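Local coordinates for GH62 arabinofuranosidase (Podospora anserina, PDB 4N4B), which hydrolyses terminal non-reducing alpha-L-arabinofuranoside residues, probably removing arabinose side groups from plant xylan, at residues A[47-52]-A[283-288]; A[60-65]-A[73-78]; A[306-311]-A[325-330]. All blocks are in the same frame, centred on the assembly; numbering follows the deposited sequence.

Contact 1. Residues A[47-52]-A[283-288]; sequences IKDPTI and ISHGEI. With CA (calcium ion), chain B; TRS (2-amino-2-hydroxymethyl-propane-1,3-diol), chain D.
Asp49, Pro50 and Thr51 lie opposite His285, Gly286 and Glu287 in order, on backbones that run almost parallel: the axes of 47-52 and 286-288 are 17° apart and approach to 5.3 Å. The direct hydrogen bonds across this interface all use a side chain, and where the backbones face each other a water donates to both Pro50 O and Gly286 O. The chain bends sharply at His285, whose CG stands opposite the backbone N (chi1 -160°), bringing one face of the imidazole against Asp49 CB. That carbon sits almost exactly over the ring centre, Asp49 CB being 3.6 Å from the His285 centroid, a CH-pi contact. Asp49 OD1 is 3.1 Å from His285 ND1, but the angle is poor for a bond. His285 ND1 instead donates at 2.8 Å, near the ring plane, to O2 of a Tris molecule, probably from the crystallisation liquor. Tris O1 takes a hydrogen bond from Lys48 NZ and gives one to Asp49 OD2, which Ser64 OG also reaches.

These are the innermost strands of two adjacent blades of a five-bladed beta-propeller, and they meet beside its central calcium ion. His285 NE2 binds the ion at 2.2 Å as its one protein ligand, with five waters completing six-fold coordination. Besides the water shared by Pro50 and Gly286, one of these donates to Asp49 O and another to Glu287 OE2 at 2.7 Å.

Glu287 runs alongside Thr51. Both Glu287 carboxylate oxygens are within reach of Thr51 OG1, OE2 at 2.9 Å; its single proton can serve only one at a time, and the bond is weak either way. Thr51 OG1 also bonds to Val107 N. Ile52 N donates weakly to Glu287 OE1 at 3.3 Å (154° at the hydrogen), and that oxygen forms a salt bridge with Arg290.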
loop_
_atom_site.group_PDB
_atom_site.type_symbol
_atom_site.label_atom_id
_atom_site.label_comp_id
_atom_site.label_asym_id
_atom_site.label_seq_id
_atom_site.Cartn_x
_atom_site.Cartn_y
_atom_site.Cartn_z
ATOM N N ILE A 47 12.565 -5.976 0.935
ATOM C CA ILE A 47 11.866 -5.077 -0.028
ATOM C C ILE A 47 10.429 -5.252 0.242
ATOM O O ILE A 47 9.891 -6.357 0.376
ATOM C CB ILE A 47 12.235 -5.413 -1.474
ATOM C CG1 ILE A 47 13.789 -5.361 -1.686
ATOM C CG2 ILE A 47 11.557 -4.489 -2.458
ATOM C CD1 ILE A 47 14.401 -4.037 -1.528
ATOM N N LYS A 48 9.717 -4.119 0.419
ATOM C CA LYS A 48 8.473 -4.125 1.196
ATOM C C LYS A 48 7.470 -3.156 0.611
ATOM O O LYS A 48 7.785 -2.188 -0.068
ATOM C CB LYS A 48 8.717 -3.694 2.649
ATOM C CG LYS A 48 9.595 -4.639 3.441
ATOM C CD LYS A 48 9.655 -4.210 4.853
ATOM C CE LYS A 48 8.423 -4.548 5.605
ATOM N NZ LYS A 48 8.451 -3.976 6.960
ATOM N N ASP A 49 6.235 -3.326 0.995
ATOM C CA ASP A 49 5.161 -2.322 0.949
ATOM C C ASP A 49 4.960 -1.690 -0.465
ATOM O O ASP A 49 4.920 -0.451 -0.598
ATOM C CB ASP A 49 5.481 -1.160 1.911
ATOM C CG ASP A 49 5.993 -1.569 3.292
ATOM O OD1 ASP A 49 5.472 -2.575 3.784
ATOM O OD2 ASP A 49 6.881 -0.842 3.815
ATOM N N PRO A 50 4.840 -2.528 -1.474
ATOM C CA PRO A 50 4.830 -1.936 -2.861
ATOM C C PRO A 50 3.605 -1.148 -3.215
ATOM O O PRO A 50 2.489 -1.401 -2.738
ATOM C CB PRO A 50 4.936 -3.146 -3.724
ATOM C CG PRO A 50 4.292 -4.254 -2.921
ATOM C CD PRO A 50 4.812 -3.996 -1.537
ATOM N N THR A 51 3.848 -0.173 -4.075
ATOM C CA THR A 51 2.764 0.474 -4.908
ATOM C C THR A 51 3.109 0.129 -6.312
ATOM O O THR A 51 4.251 0.143 -6.747
ATOM C CB THR A 51 2.758 1.978 -4.620
ATOM O OG1 THR A 51 1.684 2.597 -5.389
ATOM C CG2 THR A 51 3.978 2.711 -4.961
ATOM N N ILE A 52 2.058 -0.190 -7.103
ATOM C CA ILE A 52 2.289 -0.683 -8.487
ATOM C C ILE A 52 1.175 -0.230 -9.408
ATOM O O ILE A 52 -0.009 -0.407 -9.148
ATOM C CB ILE A 52 2.418 -2.228 -8.456
ATOM C CG1 ILE A 52 2.612 -2.739 -9.864
ATOM C CG2 ILE A 52 1.273 -2.893 -7.738
ATOM C CD1 ILE A 52 3.089 -4.167 -9.927
ATOM N N ILE A 283 0.525 -12.953 4.344
ATOM C CA ILE A 283 0.195 -12.145 3.135
ATOM C C ILE A 283 0.103 -10.737 3.627
ATOM O O ILE A 283 -0.772 -10.390 4.416
ATOM C CB ILE A 283 -1.134 -12.622 2.503
ATOM C CG1 ILE A 283 -1.231 -14.133 2.304
ATOM C CG2 ILE A 283 -1.332 -11.830 1.227
ATOM C CD1 ILE A 283 -0.244 -14.693 1.315
ATOM N N SER A 284 1.093 -9.957 3.326
ATOM C CA SER A 284 1.287 -8.667 3.993
ATOM C C SER A 284 1.403 -7.522 2.958
ATOM O O SER A 284 1.437 -7.748 1.797
ATOM C CB SER A 284 2.525 -8.795 4.923
ATOM O OG SER A 284 2.823 -7.659 5.669
ATOM N N HIS A 285 1.511 -6.310 3.489
ATOM C CA HIS A 285 1.454 -5.016 2.816
ATOM C C HIS A 285 1.687 -5.098 1.308
ATOM O O HIS A 285 2.742 -5.330 0.864
ATOM C CB HIS A 285 2.503 -4.060 3.447
ATOM C CG HIS A 285 2.241 -2.603 3.194
ATOM N ND1 HIS A 285 2.522 -1.617 4.103
ATOM C CD2 HIS A 285 1.809 -1.970 2.084
ATOM C CE1 HIS A 285 2.199 -0.450 3.584
ATOM N NE2 HIS A 285 1.747 -0.636 2.364
ATOM N N GLY A 286 0.648 -4.767 0.564
ATOM C CA GLY A 286 0.693 -4.788 -0.883
ATOM C C GLY A 286 -0.264 -3.800 -1.535
ATOM O O GLY A 286 -0.784 -2.948 -0.920
ATOM N N GLU A 287 -0.489 -4.011 -2.819
ATOM C CA GLU A 287 -1.354 -3.123 -3.620
ATOM C C GLU A 287 -1.880 -3.882 -4.816
ATOM O O GLU A 287 -1.176 -4.691 -5.392
ATOM C CB GLU A 287 -0.648 -1.865 -4.089
ATOM C CG GLU A 287 -1.015 -0.555 -3.371
ATOM C CD GLU A 287 -0.487 0.717 -4.014
ATOM O OE1 GLU A 287 -0.540 0.764 -5.304
ATOM O OE2 GLU A 287 0.032 1.589 -3.294
ATOM N N ILE A 288 -3.138 -3.552 -5.220
ATOM C CA ILE A 288 -3.694 -4.051 -6.476
ATOM C C ILE A 288 -3.025 -3.372 -7.679
ATOM O O ILE A 288 -2.841 -2.132 -7.669
ATOM C CB ILE A 288 -5.220 -3.847 -6.450
ATOM C CG1 ILE A 288 -5.896 -4.659 -5.348
ATOM C CG2 ILE A 288 -5.831 -4.147 -7.863
ATOM C CD1 ILE A 288 -7.423 -4.534 -5.238
HETATM CA CA CA B . 0.939 0.822 0.908
HETATM C C TRS D . 5.445 -0.619 7.571
HETATM C C1 TRS D . 6.890 -0.337 7.194
HETATM C C2 TRS D . 4.467 -0.859 6.383
HETATM C C3 TRS D . 4.887 0.500 8.502
HETATM N N TRS D . 5.294 -1.912 8.374
HETATM O O1 TRS D . 7.460 -1.456 6.346
HETATM O O2 TRS D . 3.171 -1.359 6.793
HETATM O O3 TRS D . 4.900 1.666 7.693
HETATM O O HOH W 1 3.037 1.283 0.390
HETATM O O HOH W 2 1.015 -0.741 -0.625
HETATM O O HOH W 3 0.386 2.171 -0.653
HETATM O O HOH W 4 -0.973 0.068 1.289
HETATM O O HOH W 5 0.881 2.192 2.343
#

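Contact 2. Residues A[60-65]-A[73-78]; sequences HVFAST and LVYFTF
Val61 and Ala63 exchange pairs of N-H...O=C bonds with Phe76 and Val74 across antiparallel strands whose axes approach to 4.7 Å at 151°. This is the 58-67/70-78 beta hairpin, the middle of a four-stranded propeller blade, with Phe62 and Tyr75 on one face and Val61 and Phe76 on the other.

On the face of Phe62 and Tyr75, Tyr75 CD1 lies over the Phe62 ring, displaced toward its rim, with Phe62 CZ 3.4 Å from Tyr75 CD1. The ring planes differ by 41°, too oblique for either a stack or an edge-to-face pair. Phe62 also packs on Pro105, Val107 and Leu118 of the next blade, and its ring meets Trp139 at about a right angle. With Phe62 cut back to an alanine, Tyr75 would probably lose the ring it packs against and a gap is likely to open toward Pro105, Val107 and Leu118. Farther along this face, Ser64 OG is hydrogen-bonded to Asp49 OD2.

On the other face, Phe76 has its CG wedged between its own backbone N and carbonyl carbon (chi1 58°), which folds the ring back over Val61. Val61 CB stands 3.9 Å from the Phe76 centroid, over the face, and Val61 CG1 is 3.5 Å from Phe76 CZ. Val61 CG2 turns to Phe78, 3.7 Å from its CE1, while Ala63 CB lies at the Phe76 ring edge. Near the hairpin turn, Thr65 CG2 packs 3.8 Å from Val74 CB.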
loop_
_atom_site.group_PDB
_atom_site.type_symbol
_atom_site.label_atom_id
_atom_site.label_comp_id
_atom_site.label_asym_id
_atom_site.label_seq_id
_atom_site.Cartn_x
_atom_site.Cartn_y
_atom_site.Cartn_z
ATOM N N HIS A 60 5.318 -0.227 -13.168
ATOM C CA HIS A 60 6.110 0.696 -12.400
ATOM C C HIS A 60 5.839 0.421 -10.919
ATOM O O HIS A 60 4.675 0.467 -10.497
ATOM C CB HIS A 60 5.645 2.177 -12.722
ATOM C CG HIS A 60 5.961 2.561 -14.144
ATOM N ND1 HIS A 60 5.112 2.413 -15.216
ATOM C CD2 HIS A 60 7.088 3.089 -14.556
ATOM C CE1 HIS A 60 5.759 2.898 -16.293
ATOM N NE2 HIS A 60 6.967 3.279 -15.914
ATOM N N VAL A 61 6.926 0.162 -10.181
ATOM C CA VAL A 61 6.827 -0.163 -8.738
ATOM C C VAL A 61 7.643 0.725 -7.988
ATOM O O VAL A 61 8.821 1.005 -8.237
ATOM C CB VAL A 61 7.211 -1.636 -8.506
ATOM C CG1 VAL A 61 7.007 -2.012 -7.031
ATOM C CG2 VAL A 61 6.392 -2.572 -9.360
ATOM N N PHE A 62 7.085 1.162 -6.797
ATOM C CA PHE A 62 7.882 1.781 -5.746
ATOM C C PHE A 62 7.697 0.942 -4.483
ATOM O O PHE A 62 6.633 0.445 -4.225
ATOM C CB PHE A 62 7.508 3.267 -5.459
ATOM C CG PHE A 62 7.592 4.122 -6.689
ATOM C CD1 PHE A 62 6.603 4.112 -7.690
ATOM C CD2 PHE A 62 8.634 4.966 -6.818
ATOM C CE1 PHE A 62 6.792 4.931 -8.827
ATOM C CE2 PHE A 62 8.770 5.820 -7.934
ATOM C CZ PHE A 62 7.804 5.797 -8.894
ATOM N N ALA A 63 8.809 0.840 -3.722
ATOM C CA ALA A 63 8.762 -0.020 -2.544
ATOM C C ALA A 63 9.654 0.586 -1.480
ATOM O O ALA A 63 10.527 1.411 -1.715
ATOM C CB ALA A 63 9.187 -1.441 -2.910
ATOM N N SER A 64 9.378 0.175 -0.212
ATOM C CA SER A 64 10.279 0.429 0.912
ATOM C C SER A 64 11.538 -0.475 0.788
ATOM O O SER A 64 11.393 -1.660 0.487
ATOM C CB SER A 64 9.687 0.198 2.280
ATOM O OG SER A 64 8.400 0.815 2.421
ATOM N N THR A 65 12.673 0.116 1.193
ATOM C CA THR A 65 13.891 -0.635 1.545
ATOM C C THR A 65 13.904 -0.652 3.033
ATOM O O THR A 65 13.743 0.318 3.687
ATOM C CB THR A 65 15.162 -0.062 0.945
ATOM O OG1 THR A 65 15.435 1.222 1.472
ATOM C CG2 THR A 65 15.034 0.091 -0.613
ATOM N N LEU A 73 13.333 4.438 0.026
ATOM C CA LEU A 73 12.489 4.069 -1.097
ATOM C C LEU A 73 13.233 3.638 -2.355
ATOM O O LEU A 73 14.262 4.143 -2.635
ATOM C CB LEU A 73 11.522 5.209 -1.451
ATOM C CG LEU A 73 10.567 5.633 -0.340
ATOM C CD1 LEU A 73 9.719 6.774 -0.830
ATOM C CD2 LEU A 73 9.614 4.522 0.051
ATOM N N VAL A 74 12.643 2.708 -3.089
ATOM C CA VAL A 74 13.247 2.255 -4.341
ATOM C C VAL A 74 12.186 2.201 -5.437
ATOM O O VAL A 74 11.062 1.921 -5.157
ATOM C CB VAL A 74 13.969 0.888 -4.146
ATOM C CG1 VAL A 74 12.965 -0.261 -3.828
ATOM C CG2 VAL A 74 14.818 0.502 -5.360
ATOM N N TYR A 75 12.624 2.472 -6.673
ATOM C CA TYR A 75 11.793 2.345 -7.912
ATOM C C TYR A 75 12.363 1.256 -8.794
ATOM O O TYR A 75 13.597 1.116 -8.945
ATOM C CB TYR A 75 11.868 3.660 -8.686
ATOM C CG TYR A 75 11.225 3.625 -10.059
ATOM C CD1 TYR A 75 9.873 3.493 -10.247
ATOM C CD2 TYR A 75 12.041 3.667 -11.193
ATOM C CE1 TYR A 75 9.336 3.401 -11.485
ATOM C CE2 TYR A 75 11.525 3.641 -12.487
ATOM C CZ TYR A 75 10.213 3.491 -12.624
ATOM O OH TYR A 75 9.630 3.451 -13.918
ATOM N N PHE A 76 11.511 0.482 -9.370
ATOM C CA PHE A 76 11.901 -0.468 -10.415
ATOM C C PHE A 76 10.760 -0.699 -11.345
ATOM O O PHE A 76 9.582 -0.431 -11.066
ATOM C CB PHE A 76 12.508 -1.740 -9.815
ATOM C CG PHE A 76 11.620 -2.485 -8.855
ATOM C CD1 PHE A 76 11.562 -2.074 -7.522
ATOM C CD2 PHE A 76 10.846 -3.561 -9.268
ATOM C CE1 PHE A 76 10.715 -2.775 -6.625
ATOM C CE2 PHE A 76 10.040 -4.214 -8.333
ATOM C CZ PHE A 76 9.975 -3.811 -7.050
ATOM N N THR A 77 11.044 -1.328 -12.522
ATOM C CA THR A 77 10.105 -1.448 -13.616
ATOM C C THR A 77 10.342 -2.674 -14.448
ATOM O O THR A 77 11.498 -3.111 -14.509
ATOM C CB THR A 77 10.156 -0.157 -14.462
ATOM O OG1 THR A 77 9.209 -0.225 -15.556
ATOM C CG2 THR A 77 11.506 0.156 -14.972
ATOM N N PHE A 78 9.319 -3.244 -15.014
ATOM C CA PHE A 78 9.460 -4.466 -15.777
ATOM C C PHE A 78 8.179 -4.641 -16.541
ATOM O O PHE A 78 7.169 -4.242 -16.132
ATOM C CB PHE A 78 9.675 -5.705 -14.832
ATOM C CG PHE A 78 8.697 -5.773 -13.698
ATOM C CD1 PHE A 78 8.964 -5.103 -12.537
ATOM C CD2 PHE A 78 7.528 -6.445 -13.811
ATOM C CE1 PHE A 78 8.080 -5.113 -11.496
ATOM C CE2 PHE A 78 6.627 -6.446 -12.778
ATOM C CZ PHE A 78 6.898 -5.747 -11.609
#

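Contact 3. Residues A[306-311]-A[325-330]; sequences RFMYQG and WRLGFI
Gln310 lays its amide over one face of the Trp325 indole, the two planes 22° apart, with Gln310 NE2 3.8 Å from Trp325 CE3. The amide is fixed at both polar atoms: OE1 accepts from Asp49 N, and NE2 is hydrogen-bonded to Ser284 OG. The strands are antiparallel neighbours (147° between axes) in the propeller blade that closes the ring, where 326-332, near the C terminus, also pairs with the N-terminal strand 28-30. Six backbone hydrogen bonds join Phe307 to Ile330, Tyr309 to Gly328 and Gly311 to Arg326, two per pair.

On the same face as Gln310, the extended Met308 chain (CG anti to the backbone N, chi1 -161°) puts Met308 SD 4.7 Å from the Phe329 ring centroid, an oblique Met-aromatic contact, and Met308 CE 3.8 Å from Leu327 CD1. On the reverse face the Tyr309 ring leans across Gly328, where a CB would come within 3.6 Å of Tyr309 CE1. Tyr309 CE1 also lies 3.7 Å from Ile330 CG2, and Tyr309 OH bonds to Ser30 OG. At the start of strand 326-332, Arg326 NH1 donates to Trp325 O at 2.9 Å, approaching from above the carbonyl plane, and also bonds to Ala45 O.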
loop_
_atom_site.group_PDB
_atom_site.type_symbol
_atom_site.label_atom_id
_atom_site.label_comp_id
_atom_site.label_asym_id
_atom_site.label_seq_id
_atom_site.Cartn_x
_atom_site.Cartn_y
_atom_site.Cartn_z
ATOM N N ARG A 306 -5.003 -8.388 -9.561
ATOM C CA ARG A 306 -3.757 -8.984 -9.153
ATOM C C ARG A 306 -3.192 -8.020 -8.104
ATOM O O ARG A 306 -3.365 -6.777 -8.172
ATOM C CB ARG A 306 -2.811 -9.024 -10.345
ATOM C CG ARG A 306 -3.275 -9.917 -11.544
ATOM C CD ARG A 306 -4.055 -9.145 -12.526
ATOM N NE ARG A 306 -3.162 -8.283 -13.298
ATOM C CZ ARG A 306 -3.485 -7.147 -13.905
ATOM N NH1 ARG A 306 -4.768 -6.618 -13.861
ATOM N NH2 ARG A 306 -2.556 -6.529 -14.576
ATOM N N PHE A 307 -2.548 -8.595 -7.110
ATOM C CA PHE A 307 -2.160 -7.873 -5.874
ATOM C C PHE A 307 -0.673 -8.186 -5.635
ATOM O O PHE A 307 -0.308 -9.384 -5.435
ATOM C CB PHE A 307 -3.034 -8.297 -4.732
ATOM C CG PHE A 307 -2.808 -7.598 -3.408
ATOM C CD1 PHE A 307 -3.375 -6.355 -3.137
ATOM C CD2 PHE A 307 -2.139 -8.236 -2.373
ATOM C CE1 PHE A 307 -3.259 -5.755 -1.902
ATOM C CE2 PHE A 307 -2.007 -7.639 -1.141
ATOM C CZ PHE A 307 -2.515 -6.362 -0.876
ATOM N N MET A 308 0.226 -7.210 -5.770
ATOM C CA MET A 308 1.616 -7.392 -5.406
ATOM C C MET A 308 1.681 -7.317 -3.911
ATOM O O MET A 308 1.167 -6.360 -3.340
ATOM C CB MET A 308 2.471 -6.333 -6.070
ATOM C CG MET A 308 3.928 -6.747 -6.104
ATOM S SD MET A 308 4.980 -5.464 -6.782
ATOM C CE MET A 308 6.431 -6.349 -7.226
ATOM N N TYR A 309 2.338 -8.278 -3.266
ATOM C CA TYR A 309 2.380 -8.356 -1.800
ATOM C C TYR A 309 3.728 -8.718 -1.326
ATOM O O TYR A 309 4.598 -9.189 -2.046
ATOM C CB TYR A 309 1.298 -9.296 -1.302
ATOM C CG TYR A 309 1.711 -10.767 -1.469
ATOM C CD1 TYR A 309 1.652 -11.432 -2.686
ATOM C CD2 TYR A 309 2.175 -11.503 -0.384
ATOM C CE1 TYR A 309 2.014 -12.752 -2.838
ATOM C CE2 TYR A 309 2.503 -12.841 -0.506
ATOM C CZ TYR A 309 2.419 -13.427 -1.749
ATOM O OH TYR A 309 2.754 -14.808 -1.824
ATOM N N GLN A 310 3.925 -8.563 -0.023
ATOM C CA GLN A 310 5.159 -9.003 0.650
ATOM C C GLN A 310 4.877 -10.240 1.510
ATOM O O GLN A 310 3.858 -10.339 2.194
ATOM C CB GLN A 310 5.762 -7.882 1.483
ATOM C CG GLN A 310 4.951 -7.439 2.651
ATOM C CD GLN A 310 5.616 -6.332 3.427
ATOM O OE1 GLN A 310 6.376 -5.525 2.932
ATOM N NE2 GLN A 310 5.269 -6.257 4.732
ATOM N N GLY A 311 5.867 -11.080 1.451
ATOM C CA GLY A 311 5.874 -12.274 2.240
ATOM C C GLY A 311 7.276 -12.593 2.770
ATOM O O GLY A 311 8.173 -11.983 2.432
ATOM N N TRP A 325 11.769 -9.947 4.009
ATOM C CA TRP A 325 10.610 -9.699 3.178
ATOM C C TRP A 325 10.976 -9.668 1.684
ATOM O O TRP A 325 11.944 -9.106 1.318
ATOM C CB TRP A 325 9.913 -8.368 3.564
ATOM C CG TRP A 325 9.318 -8.304 4.893
ATOM C CD1 TRP A 325 9.867 -7.740 5.970
ATOM C CD2 TRP A 325 8.101 -8.907 5.331
ATOM N NE1 TRP A 325 9.071 -7.876 7.050
ATOM C CE2 TRP A 325 7.982 -8.622 6.700
ATOM C CE3 TRP A 325 7.084 -9.628 4.698
ATOM C CZ2 TRP A 325 6.897 -9.006 7.438
ATOM C CZ3 TRP A 325 6.007 -10.033 5.431
ATOM C CH2 TRP A 325 5.909 -9.708 6.798
ATOM N N ARG A 326 10.140 -10.346 0.900
ATOM C CA ARG A 326 10.232 -10.448 -0.538
ATOM C C ARG A 326 8.851 -10.203 -1.139
ATOM O O ARG A 326 7.892 -10.432 -0.528
ATOM C CB ARG A 326 10.727 -11.860 -0.973
ATOM C CG ARG A 326 11.973 -12.425 -0.272
ATOM C CD ARG A 326 13.216 -11.617 -0.634
ATOM N NE ARG A 326 14.411 -12.091 0.060
ATOM C CZ ARG A 326 14.968 -11.494 1.092
ATOM N NH1 ARG A 326 14.495 -10.392 1.582
ATOM N NH2 ARG A 326 16.068 -11.986 1.609
ATOM N N LEU A 327 8.855 -9.780 -2.388
ATOM C CA LEU A 327 7.605 -9.467 -3.093
ATOM C C LEU A 327 7.248 -10.527 -4.114
ATOM O O LEU A 327 8.056 -10.992 -4.818
ATOM C CB LEU A 327 7.654 -8.084 -3.806
ATOM C CG LEU A 327 8.141 -6.871 -3.003
ATOM C CD1 LEU A 327 8.087 -5.604 -3.875
ATOM C CD2 LEU A 327 7.294 -6.723 -1.730
ATOM N N GLY A 328 5.968 -10.847 -4.135
ATOM C CA GLY A 328 5.347 -11.675 -5.132
ATOM C C GLY A 328 4.014 -11.093 -5.545
ATOM O O GLY A 328 3.655 -9.981 -5.183
ATOM N N PHE A 329 3.274 -11.915 -6.277
ATOM C CA PHE A 329 1.918 -11.519 -6.702
ATOM C C PHE A 329 0.947 -12.595 -6.377
ATOM O O PHE A 329 1.242 -13.797 -6.585
ATOM C CB PHE A 329 1.818 -11.281 -8.251
ATOM C CG PHE A 329 2.730 -10.213 -8.816
ATOM C CD1 PHE A 329 2.290 -8.935 -8.818
ATOM C CD2 PHE A 329 3.985 -10.459 -9.268
ATOM C CE1 PHE A 329 3.041 -7.908 -9.408
ATOM C CE2 PHE A 329 4.757 -9.424 -9.816
ATOM C CZ PHE A 329 4.226 -8.167 -9.831
ATOM N N ILE A 330 -0.253 -12.204 -5.996
ATOM C CA ILE A 330 -1.443 -13.080 -5.999
ATOM C C ILE A 330 -2.405 -12.649 -7.072
ATOM O O ILE A 330 -2.620 -11.421 -7.260
ATOM C CB ILE A 330 -2.128 -13.232 -4.632
ATOM C CG1 ILE A 330 -2.379 -11.904 -3.947
ATOM C CG2 ILE A 330 -1.271 -14.193 -3.770
ATOM C CD1 ILE A 330 -3.075 -12.011 -2.616
#

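Overall arrangement
From the N terminus, strand 46-55 supplies the first segment of the three contacts and is one side of contact 1, but its mate, 283-288, lies 231 residues later. Contact 2 is a short hairpin, closed within eight residues, and nests inside that long loop, in the same sheet as 46-55. Contact 3 follows in series once contact 1 has closed, across a strand-free connection between 306-311 and 325-330. Strand 286-288 borders 306-311, so contact 1 joins the two blades, its centre about 10 Å from that of contact 2 and about 6 Å from that of contact 3. Those blades also touch directly: Val61 CG1 lies 4.0 Å from Met308 SD, and Phe78 meets Phe329.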